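Local coordinates for integron cassette protein Vpc_cass2 (Vibrio paracholerae, PDB 3JRT) that is of unknown function but forms an all-helical dimer, encoded by a mobile integron gene cassette, at residues L42-K50 with F159-N167; Y76-E87 with I114-R124. All coordinates share one frame; numbering follows the deposited sequence.

Interaction 1: L42-K50 with F159-N167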
loop_
_atom_site.group_PDB
_atom_site.type_symbol
_atom_site.label_atom_id
_atom_site.label_comp_id
_atom_site.label_asym_id
_atom_site.label_seq_id
_atom_site.Cartn_x
_atom_site.Cartn_y
_atom_site.Cartn_z
ATOM N N LEU A 42 9.655 0.769 4.119
ATOM C CA LEU A 42 10.486 0.836 2.922
ATOM C C LEU A 42 11.323 -0.435 2.822
ATOM O O LEU A 42 11.471 -0.997 1.760
ATOM C CB LEU A 42 11.390 2.066 2.943
ATOM C CG LEU A 42 10.735 3.425 2.695
ATOM C CD1 LEU A 42 11.666 4.561 3.149
ATOM C CD2 LEU A 42 10.332 3.600 1.233
ATOM N N THR A 43 11.835 -0.909 3.947
ATOM C CA THR A 43 12.680 -2.094 3.927
ATOM C C THR A 43 11.882 -3.322 3.507
ATOM O O THR A 43 12.358 -4.137 2.735
ATOM C CB THR A 43 13.342 -2.323 5.314
ATOM O OG1 THR A 43 14.205 -1.223 5.599
ATOM C CG2 THR A 43 14.144 -3.638 5.368
ATOM N N ILE A 44 10.661 -3.454 4.011
ATOM C CA ILE A 44 9.890 -4.651 3.731
ATOM C C ILE A 44 9.347 -4.687 2.280
ATOM O O ILE A 44 9.327 -5.726 1.647
ATOM C CB ILE A 44 8.767 -4.886 4.758
ATOM C CG1 ILE A 44 8.202 -6.289 4.579
ATOM C CG2 ILE A 44 7.641 -3.856 4.605
ATOM C CD1 ILE A 44 9.181 -7.377 4.969
ATOM N N ALA A 45 8.924 -3.545 1.769
ATOM C CA ALA A 45 8.459 -3.438 0.398
ATOM C C ALA A 45 9.539 -3.888 -0.599
ATOM O O ALA A 45 9.255 -4.609 -1.553
ATOM C CB ALA A 45 8.018 -2.002 0.107
ATOM N N VAL A 46 10.777 -3.473 -0.357
ATOM C CA VAL A 46 11.913 -3.869 -1.190
ATOM C C VAL A 46 12.197 -5.362 -1.047
ATOM O O VAL A 46 12.385 -6.058 -2.046
ATOM C CB VAL A 46 13.187 -3.045 -0.820
ATOM C CG1 VAL A 46 14.446 -3.643 -1.460
ATOM C CG2 VAL A 46 13.009 -1.601 -1.231
ATOM N N THR A 47 12.202 -5.851 0.199
ATOM C CA THR A 47 12.455 -7.266 0.481
ATOM C C THR A 47 11.408 -8.170 -0.180
ATOM O O THR A 47 11.732 -9.161 -0.832
ATOM C CB THR A 47 12.467 -7.560 2.001
ATOM O OG1 THR A 47 13.535 -6.847 2.624
ATOM C CG2 THR A 47 12.653 -9.060 2.256
ATOM N N VAL A 48 10.144 -7.832 0.001
ATOM C CA VAL A 48 9.083 -8.615 -0.622
ATOM C C VAL A 48 9.238 -8.675 -2.144
ATOM O O VAL A 48 9.136 -9.736 -2.744
ATOM C CB VAL A 48 7.711 -8.035 -0.274
ATOM C CG1 VAL A 48 6.636 -8.664 -1.153
ATOM C CG2 VAL A 48 7.403 -8.293 1.211
ATOM N N LEU A 49 9.491 -7.520 -2.752
ATOM C CA LEU A 49 9.600 -7.401 -4.199
ATOM C C LEU A 49 10.748 -8.268 -4.696
ATOM O O LEU A 49 10.589 -9.074 -5.597
ATOM C CB LEU A 49 9.826 -5.939 -4.589
ATOM C CG LEU A 49 9.835 -5.644 -6.086
ATOM C CD1 LEU A 49 8.678 -6.372 -6.779
ATOM C CD2 LEU A 49 9.781 -4.136 -6.328
ATOM N N LYS A 50 11.897 -8.126 -4.060
ATOM C CA LYS A 50 13.035 -8.968 -4.378
ATOM C C LYS A 50 12.788 -10.447 -4.161
ATOM O O LYS A 50 13.227 -11.262 -4.969
ATOM C CB LYS A 50 14.294 -8.465 -3.678
ATOM C CG LYS A 50 14.848 -7.245 -4.419
ATOM C CD LYS A 50 15.770 -6.392 -3.575
ATOM C CE LYS A 50 16.998 -7.131 -3.180
ATOM N NZ LYS A 50 18.043 -6.174 -2.693
ATOM N N PHE A 159 17.543 1.642 -8.210
ATOM C CA PHE A 159 16.589 2.305 -7.347
ATOM C C PHE A 159 16.321 1.506 -6.071
ATOM O O PHE A 159 16.313 2.059 -4.974
ATOM C CB PHE A 159 15.293 2.584 -8.079
ATOM C CG PHE A 159 14.365 3.473 -7.319
ATOM C CD1 PHE A 159 14.592 4.836 -7.262
ATOM C CD2 PHE A 159 13.284 2.954 -6.654
ATOM C CE1 PHE A 159 13.748 5.656 -6.563
ATOM C CE2 PHE A 159 12.434 3.768 -5.961
ATOM C CZ PHE A 159 12.657 5.119 -5.919
ATOM N N LEU A 160 16.125 0.201 -6.204
ATOM C CA LEU A 160 15.892 -0.616 -5.012
ATOM C C LEU A 160 17.074 -0.505 -4.038
ATOM O O LEU A 160 16.881 -0.354 -2.834
ATOM C CB LEU A 160 15.651 -2.080 -5.390
ATOM C CG LEU A 160 14.335 -2.403 -6.103
ATOM C CD1 LEU A 160 14.165 -3.910 -6.310
ATOM C CD2 LEU A 160 13.121 -1.835 -5.352
ATOM N N ASP A 161 18.295 -0.585 -4.565
ATOM C CA ASP A 161 19.488 -0.502 -3.720
ATOM C C ASP A 161 19.602 0.869 -3.085
ATOM O O ASP A 161 20.122 1.017 -1.982
ATOM C CB ASP A 161 20.754 -0.811 -4.523
ATOM C CG ASP A 161 21.064 -2.287 -4.563
ATOM O OD1 ASP A 161 20.305 -3.071 -3.955
ATOM O OD2 ASP A 161 22.059 -2.666 -5.207
ATOM N N TRP A 162 19.110 1.870 -3.801
ATOM C CA TRP A 162 19.075 3.233 -3.304
ATOM C C TRP A 162 18.076 3.384 -2.154
ATOM O O TRP A 162 18.287 4.188 -1.254
ATOM C CB TRP A 162 18.716 4.180 -4.445
ATOM C CG TRP A 162 18.646 5.624 -4.067
ATOM C CD1 TRP A 162 19.694 6.510 -3.982
ATOM C CD2 TRP A 162 17.468 6.373 -3.764
ATOM N NE1 TRP A 162 19.234 7.757 -3.633
ATOM C CE2 TRP A 162 17.872 7.701 -3.491
ATOM C CE3 TRP A 162 16.111 6.055 -3.704
ATOM C CZ2 TRP A 162 16.965 8.707 -3.166
ATOM C CZ3 TRP A 162 15.212 7.051 -3.357
ATOM C CH2 TRP A 162 15.643 8.361 -3.094
ATOM N N ILE A 163 16.976 2.638 -2.204
ATOM C CA ILE A 163 16.027 2.636 -1.098
ATOM C C ILE A 163 16.617 1.856 0.066
ATOM O O ILE A 163 16.773 2.368 1.168
ATOM C CB ILE A 163 14.707 1.947 -1.468
ATOM C CG1 ILE A 163 13.980 2.694 -2.588
ATOM C CG2 ILE A 163 13.812 1.833 -0.226
ATOM C CD1 ILE A 163 13.494 4.063 -2.177
ATOM N N CYS A 164 16.952 0.601 -0.202
ATOM C CA CYS A 164 17.418 -0.292 0.829
ATOM C C CYS A 164 18.194 -1.457 0.228
ATOM O O CYS A 164 17.591 -2.399 -0.280
ATOM C CB CYS A 164 16.223 -0.836 1.595
ATOM S SG CYS A 164 16.653 -1.791 3.085
ATOM N N PRO A 165 19.534 -1.413 0.326
ATOM C CA PRO A 165 20.442 -2.443 -0.193
ATOM C C PRO A 165 20.412 -3.684 0.695
ATOM O O PRO A 165 20.027 -3.576 1.850
ATOM C CB PRO A 165 21.826 -1.792 -0.071
ATOM C CG PRO A 165 21.624 -0.461 0.690
ATOM C CD PRO A 165 20.227 -0.453 1.204
ATOM N N ASP A 166 20.813 -4.838 0.175
ATOM C CA ASP A 166 20.910 -6.047 0.994
ATOM C C ASP A 166 21.996 -5.891 2.047
ATOM O O ASP A 166 23.003 -5.214 1.822
ATOM C CB ASP A 166 21.219 -7.270 0.128
ATOM C CG ASP A 166 20.054 -7.670 -0.756
ATOM O OD1 ASP A 166 18.920 -7.220 -0.486
ATOM O OD2 ASP A 166 20.270 -8.435 -1.721
ATOM N N ASN A 167 21.799 -6.525 3.195
ATOM C CA ASN A 167 22.767 -6.428 4.281
ATOM C C ASN A 167 23.139 -4.968 4.520
ATOM O O ASN A 167 24.314 -4.595 4.499
ATOM C CB ASN A 167 24.014 -7.263 3.969
ATOM C CG ASN A 167 23.685 -8.726 3.701
ATOM O OD1 ASN A 167 23.018 -9.384 4.506
ATOM N ND2 ASN A 167 24.154 -9.242 2.567
HETATM O O HOH W 1 17.863 -3.596 -2.905
#

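Interaction 2: Y76-E87 with I114-R124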
loop_
_atom_site.group_PDB
_atom_site.type_symbol
_atom_site.label_atom_id
_atom_site.label_comp_id
_atom_site.label_asym_id
_atom_site.label_seq_id
_atom_site.Cartn_x
_atom_site.Cartn_y
_atom_site.Cartn_z
ATOM N N TYR A 76 3.566 0.917 -4.749
ATOM C CA TYR A 76 2.669 1.861 -4.080
ATOM C C TYR A 76 3.147 2.156 -2.654
ATOM O O TYR A 76 3.123 3.293 -2.183
ATOM C CB TYR A 76 1.227 1.343 -4.068
ATOM C CG TYR A 76 0.539 1.461 -5.422
ATOM C CD1 TYR A 76 1.043 2.298 -6.393
ATOM C CD2 TYR A 76 -0.626 0.748 -5.713
ATOM C CE1 TYR A 76 0.427 2.427 -7.632
ATOM C CE2 TYR A 76 -1.250 0.858 -6.955
ATOM C CZ TYR A 76 -0.708 1.707 -7.909
ATOM O OH TYR A 76 -1.301 1.861 -9.134
ATOM N N SER A 77 3.620 1.131 -1.970
ATOM C CA SER A 77 4.033 1.332 -0.604
ATOM C C SER A 77 5.305 2.203 -0.588
ATOM O O SER A 77 5.423 3.159 0.183
ATOM C CB SER A 77 4.265 -0.021 0.082
ATOM O OG SER A 77 4.722 0.175 1.403
ATOM N N ILE A 78 6.268 1.854 -1.430
ATOM C CA ILE A 78 7.468 2.686 -1.585
ATOM C C ILE A 78 7.136 4.154 -1.903
ATOM O O ILE A 78 7.677 5.061 -1.278
ATOM C CB ILE A 78 8.395 2.098 -2.654
ATOM C CG1 ILE A 78 8.999 0.784 -2.134
ATOM C CG2 ILE A 78 9.467 3.116 -3.083
ATOM C CD1 ILE A 78 9.654 -0.045 -3.236
ATOM N N VAL A 79 6.233 4.406 -2.849
ATOM C CA VAL A 79 5.968 5.796 -3.198
ATOM C C VAL A 79 5.241 6.532 -2.076
ATOM O O VAL A 79 5.535 7.693 -1.795
ATOM C CB VAL A 79 5.287 5.977 -4.603
ATOM C CG1 VAL A 79 6.170 5.330 -5.699
ATOM C CG2 VAL A 79 3.853 5.405 -4.631
ATOM N N ILE A 80 4.298 5.857 -1.430
ATOM C CA ILE A 80 3.611 6.452 -0.290
ATOM C C ILE A 80 4.626 6.851 0.779
ATOM O O ILE A 80 4.549 7.927 1.348
ATOM C CB ILE A 80 2.541 5.504 0.294
ATOM C CG1 ILE A 80 1.258 5.557 -0.551
ATOM C CG2 ILE A 80 2.262 5.826 1.784
ATOM C CD1 ILE A 80 0.342 4.317 -0.344
ATOM N N ASN A 81 5.603 5.995 1.027
ATOM C CA ASN A 81 6.579 6.293 2.061
ATOM C C ASN A 81 7.665 7.292 1.671
ATOM O O ASN A 81 8.114 8.078 2.500
ATOM C CB ASN A 81 7.157 5.012 2.626
ATOM C CG ASN A 81 6.180 4.337 3.561
ATOM O OD1 ASN A 81 5.908 4.844 4.632
ATOM N ND2 ASN A 81 5.604 3.241 3.132
ATOM N N CYS A 82 8.084 7.261 0.416
ATOM C CA CYS A 82 8.989 8.278 -0.070
ATOM C C CYS A 82 8.364 9.653 0.096
ATOM O O CYS A 82 9.027 10.573 0.568
ATOM C CB CYS A 82 9.379 8.022 -1.527
ATOM S SG CYS A 82 10.552 6.667 -1.716
ATOM N N ARG A 83 7.096 9.797 -0.290
ATOM C CA ARG A 83 6.427 11.083 -0.135
ATOM C C ARG A 83 6.316 11.459 1.357
ATOM O O ARG A 83 6.549 12.603 1.736
ATOM C CB ARG A 83 5.061 11.098 -0.830
ATOM C CG ARG A 83 5.117 10.976 -2.341
ATOM C CD ARG A 83 6.121 11.974 -2.998
ATOM N NE ARG A 83 5.895 13.336 -2.529
ATOM C CZ ARG A 83 6.582 14.410 -2.914
ATOM N NH1 ARG A 83 7.555 14.318 -3.813
ATOM N NH2 ARG A 83 6.279 15.587 -2.396
ATOM N N LYS A 84 5.996 10.491 2.203
ATOM C CA LYS A 84 5.931 10.757 3.634
ATOM C C LYS A 84 7.245 11.303 4.154
ATOM O O LYS A 84 7.254 12.154 5.037
ATOM C CB LYS A 84 5.522 9.513 4.428
ATOM C CG LYS A 84 4.025 9.259 4.392
ATOM C CD LYS A 84 3.566 8.208 5.426
ATOM C CE LYS A 84 2.047 8.040 5.369
ATOM N NZ LYS A 84 1.610 6.681 5.820
ATOM N N TYR A 85 8.355 10.822 3.606
ATOM C CA TYR A 85 9.662 11.277 4.058
ATOM C C TYR A 85 9.823 12.747 3.721
ATOM O O TYR A 85 10.281 13.544 4.548
ATOM C CB TYR A 85 10.791 10.467 3.428
ATOM C CG TYR A 85 12.165 11.096 3.622
ATOM C CD1 TYR A 85 12.944 10.806 4.743
ATOM C CD2 TYR A 85 12.670 11.978 2.697
ATOM C CE1 TYR A 85 14.197 11.384 4.923
ATOM C CE2 TYR A 85 13.925 12.567 2.863
ATOM C CZ TYR A 85 14.682 12.266 3.972
ATOM O OH TYR A 85 15.921 12.850 4.118
ATOM N N VAL A 86 9.426 13.110 2.509
ATOM C CA VAL A 86 9.460 14.508 2.116
ATOM C C VAL A 86 8.529 15.333 3.008
ATOM O O VAL A 86 8.927 16.367 3.531
ATOM C CB VAL A 86 9.094 14.707 0.630
ATOM C CG1 VAL A 86 9.131 16.198 0.263
ATOM C CG2 VAL A 86 10.040 13.909 -0.260
ATOM N N GLU A 87 7.299 14.865 3.196
ATOM C CA GLU A 87 6.318 15.620 3.971
ATOM C C GLU A 87 6.785 15.840 5.405
ATOM O O GLU A 87 6.544 16.890 6.003
ATOM C CB GLU A 87 4.971 14.913 3.975
ATOM C CG GLU A 87 4.275 14.870 2.642
ATOM C CD GLU A 87 3.041 13.998 2.707
ATOM O OE1 GLU A 87 2.810 13.412 3.788
ATOM O OE2 GLU A 87 2.312 13.894 1.698
ATOM N N ILE A 114 13.883 12.549 -4.313
ATOM C CA ILE A 114 12.475 12.186 -4.355
ATOM C C ILE A 114 11.605 13.176 -5.130
ATOM O O ILE A 114 10.784 12.772 -5.951
ATOM C CB ILE A 114 11.912 12.004 -2.949
ATOM C CG1 ILE A 114 12.505 10.739 -2.311
ATOM C CG2 ILE A 114 10.413 11.913 -3.020
ATOM C CD1 ILE A 114 12.415 10.706 -0.759
ATOM N N ASN A 115 11.768 14.469 -4.871
ATOM C CA ASN A 115 11.012 15.452 -5.636
ATOM C C ASN A 115 11.360 15.399 -7.120
ATOM O O ASN A 115 10.489 15.529 -7.976
ATOM C CB ASN A 115 11.254 16.862 -5.100
ATOM C CG ASN A 115 10.634 17.088 -3.735
ATOM O OD1 ASN A 115 9.481 16.728 -3.488
ATOM N ND2 ASN A 115 11.398 17.702 -2.841
ATOM N N LYS A 116 12.641 15.218 -7.422
ATOM C CA LYS A 116 13.095 15.187 -8.807
ATOM C C LYS A 116 12.392 14.088 -9.585
ATOM O O LYS A 116 12.061 14.255 -10.764
ATOM C CB LYS A 116 14.598 14.947 -8.868
ATOM C CG LYS A 116 15.430 16.146 -8.483
ATOM C CD LYS A 116 16.895 15.886 -8.754
ATOM C CE LYS A 116 17.731 17.110 -8.456
ATOM N NZ LYS A 116 19.171 16.850 -8.706
ATOM N N ASN A 117 12.184 12.956 -8.916
ATOM C CA ASN A 117 11.610 11.776 -9.543
ATOM C C ASN A 117 10.096 11.880 -9.449
ATOM O O ASN A 117 9.485 11.383 -8.500
ATOM C CB ASN A 117 12.128 10.516 -8.839
ATOM C CG ASN A 117 11.693 9.234 -9.525
ATOM O OD1 ASN A 117 10.624 9.171 -10.124
ATOM N ND2 ASN A 117 12.522 8.200 -9.429
ATOM N N THR A 118 9.498 12.540 -10.433
ATOM C CA THR A 118 8.088 12.910 -10.386
ATOM C C THR A 118 7.127 11.740 -10.552
ATOM O O THR A 118 5.955 11.846 -10.193
ATOM C CB THR A 118 7.755 13.997 -11.428
ATOM O OG1 THR A 118 7.933 13.471 -12.747
ATOM C CG2 THR A 118 8.671 15.188 -11.240
ATOM N N ALA A 119 7.608 10.633 -11.099
ATOM C CA ALA A 119 6.782 9.433 -11.161
ATOM C C ALA A 119 6.324 9.016 -9.741
ATOM O O ALA A 119 5.210 8.505 -9.546
ATOM C CB ALA A 119 7.544 8.300 -11.849
ATOM N N ILE A 120 7.181 9.258 -8.754
ATOM C CA ILE A 120 6.883 8.903 -7.369
ATOM C C ILE A 120 5.597 9.550 -6.873
ATOM O O ILE A 120 4.692 8.871 -6.395
ATOM C CB ILE A 120 8.038 9.255 -6.425
ATOM C CG1 ILE A 120 9.239 8.351 -6.725
ATOM C CG2 ILE A 120 7.603 9.069 -4.942
ATOM C CD1 ILE A 120 10.434 8.543 -5.782
ATOM N N LYS A 121 5.514 10.865 -7.017
ATOM C CA LYS A 121 4.339 11.611 -6.597
ATOM C C LYS A 121 3.142 11.214 -7.444
ATOM O O LYS A 121 2.048 11.003 -6.921
ATOM C CB LYS A 121 4.608 13.110 -6.713
ATOM C CG LYS A 121 3.720 13.999 -5.872
ATOM C CD LYS A 121 4.155 15.465 -6.015
ATOM C CE LYS A 121 3.477 16.371 -4.997
ATOM N NZ LYS A 121 4.088 17.731 -4.976
ATOM N N LYS A 122 3.347 11.100 -8.751
ATOM C CA LYS A 122 2.271 10.702 -9.658
ATOM C C LYS A 122 1.668 9.359 -9.254
ATOM O O LYS A 122 0.454 9.208 -9.200
ATOM C CB LYS A 122 2.767 10.619 -11.100
ATOM C CG LYS A 122 3.206 11.929 -11.706
ATOM C CD LYS A 122 3.347 11.794 -13.240
ATOM C CE LYS A 122 4.178 12.919 -13.819
ATOM N NZ LYS A 122 4.299 12.843 -15.319
ATOM N N LEU A 123 2.519 8.378 -8.982
ATOM C CA LEU A 123 2.035 7.066 -8.557
ATOM C C LEU A 123 1.334 7.131 -7.198
ATOM O O LEU A 123 0.246 6.575 -7.020
ATOM C CB LEU A 123 3.178 6.036 -8.562
ATOM C CG LEU A 123 3.632 5.646 -9.979
ATOM C CD1 LEU A 123 5.072 5.138 -10.028
ATOM C CD2 LEU A 123 2.695 4.601 -10.552
ATOM N N ARG A 124 1.947 7.821 -6.243
ATOM C CA ARG A 124 1.334 7.987 -4.931
ATOM C C ARG A 124 -0.084 8.542 -5.071
ATOM O O ARG A 124 -1.069 7.967 -4.562
ATOM C CB ARG A 124 2.182 8.917 -4.057
ATOM C CG ARG A 124 1.848 8.853 -2.543
ATOM C CD ARG A 124 0.582 9.625 -2.213
ATOM N NE ARG A 124 0.674 11.020 -2.645
ATOM C CZ ARG A 124 1.248 11.987 -1.931
ATOM N NH1 ARG A 124 1.790 11.712 -0.749
ATOM N NH2 ARG A 124 1.290 13.231 -2.395
HETATM O O HOH W 2 2.389 9.466 0.802
HETATM O O HOH W 3 3.742 14.977 -1.227
#

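Interaction 1: L42-K50 with F159-N167
Val46 uses both methyls, CG2 against helix 157-163 and CG1 against the residue that follows it. Val46 CG2 lies 3.7 Å from Ile163 CG2, while Val46 CG1, held anti to the backbone N (chi1 168°), rests 3.6 Å from Cys164 O. One turn earlier Leu42 crosses Ile163 at about a right angle, and one turn later the CD2 methyls of Leu49 and Leu160 come within 4.2 Å. Branched aliphatic residues suit these buried positions because their methyls fill the groove between two helices. Segments 42-50 and 159-163 run roughly antiparallel, at 145°, their axes approaching to 10.1 Å, within a fold built of helices and loops without strands. Cys164 is the first residue to leave the helical conformation, and its compact SG lies against Thr43, whose OG1 is hydrogen-bonded to Ile39 O in its own helix. Lys50 suits the partly exposed margin: its aliphatic CG passes Leu160 CD1 at 3.9 Å, and a bend at chi3 (64°) helps carry the ammonium on to the loop. There Lys50 NZ forms a salt bridge with Asp166 OD1 at 2.6 Å, reaching it from above the carboxylate plane, although Asp166 is poorly ordered. A water accepts from Lys50 NZ and donates to Asp161 OD1 and Cys164 O, tying the lysine to the carbonyl just beyond the helix. Farther out, Val178 and Ile181 of helix 177-188 pack on Leu42, while Phe151 packs on Leu160.

Interaction 2: Y76-E87 with I114-R124
The guanidinium of Arg83 is sandwiched between aliphatic carbons: CD of Lys121 sits over its centre, 4.0 Å above the plane, and CB of Val86 lies on the opposite face, offset toward the rim. At its edge Arg83 NH1 donates to Asn115 OD1 at 3.1 Å, with an N-H...O angle of 147° and the amide plane turned 54° from the guanidinium. The guanidinium of Arg124 has CG of Arg83 over one face; at its edge Arg124 NH1 makes a weak hydrogen bond, part of a salt bridge, to Glu87 OE2 (3.3 Å) and donates to a water in its plane that bridges to Ile80 O. A second water accepts from NH2 of both arginines and donates weakly to Glu87 OE2. This water and the carboxylate probably ease the crowding of positive charge, which includes Lys121 NZ, 4.0 Å from Arg83 NH2. Knobs-into-holes packing joins helix 64-91 to the break at Asn117, centre of an inverse gamma turn, between helices 104-116 and 118-128; segment 118-124 crosses 76-87 at 110°. Arg83, Ile114 and Arg124 are the knobs, the arginines combining long aliphatic stems with polar ends that can reach water. Ile114 enters among Cys82, Arg83, Tyr85 and Val86, its CG2 tight against Val86 CG2 at 3.4 Å. Val79, slim enough for close backbone approach, brings CB to 3.5 Å from Ile120 O. Val79 CG2, set between the backbone N and the carbonyl carbon, lies 3.5 Å from Arg124 N. Glu87 OE1 accepts from Val131 N of the second subunit.

Overall arrangement
Interactions 1 and 2 are both largely buried, and along the chain the second is nested within the loop closed by the first. Their centres lie 15 Å apart, and they touch: helix 27-53 meets helix 64-91 through Ala45 on Ile78 and Leu42 on Asn81, and helix 157-163 adds Ile163 on Cys82. Interaction 1 has an aliphatic seam and places its charges at the outer edge, by a loop. Interaction 2, nearer the chain centre, buries more surface and draws arginines into its packing, with waters and a carboxylate serving their polar ends. Both reach the second subunit, interaction 1 by apolar packing and interaction 2 also by hydrogen bonds.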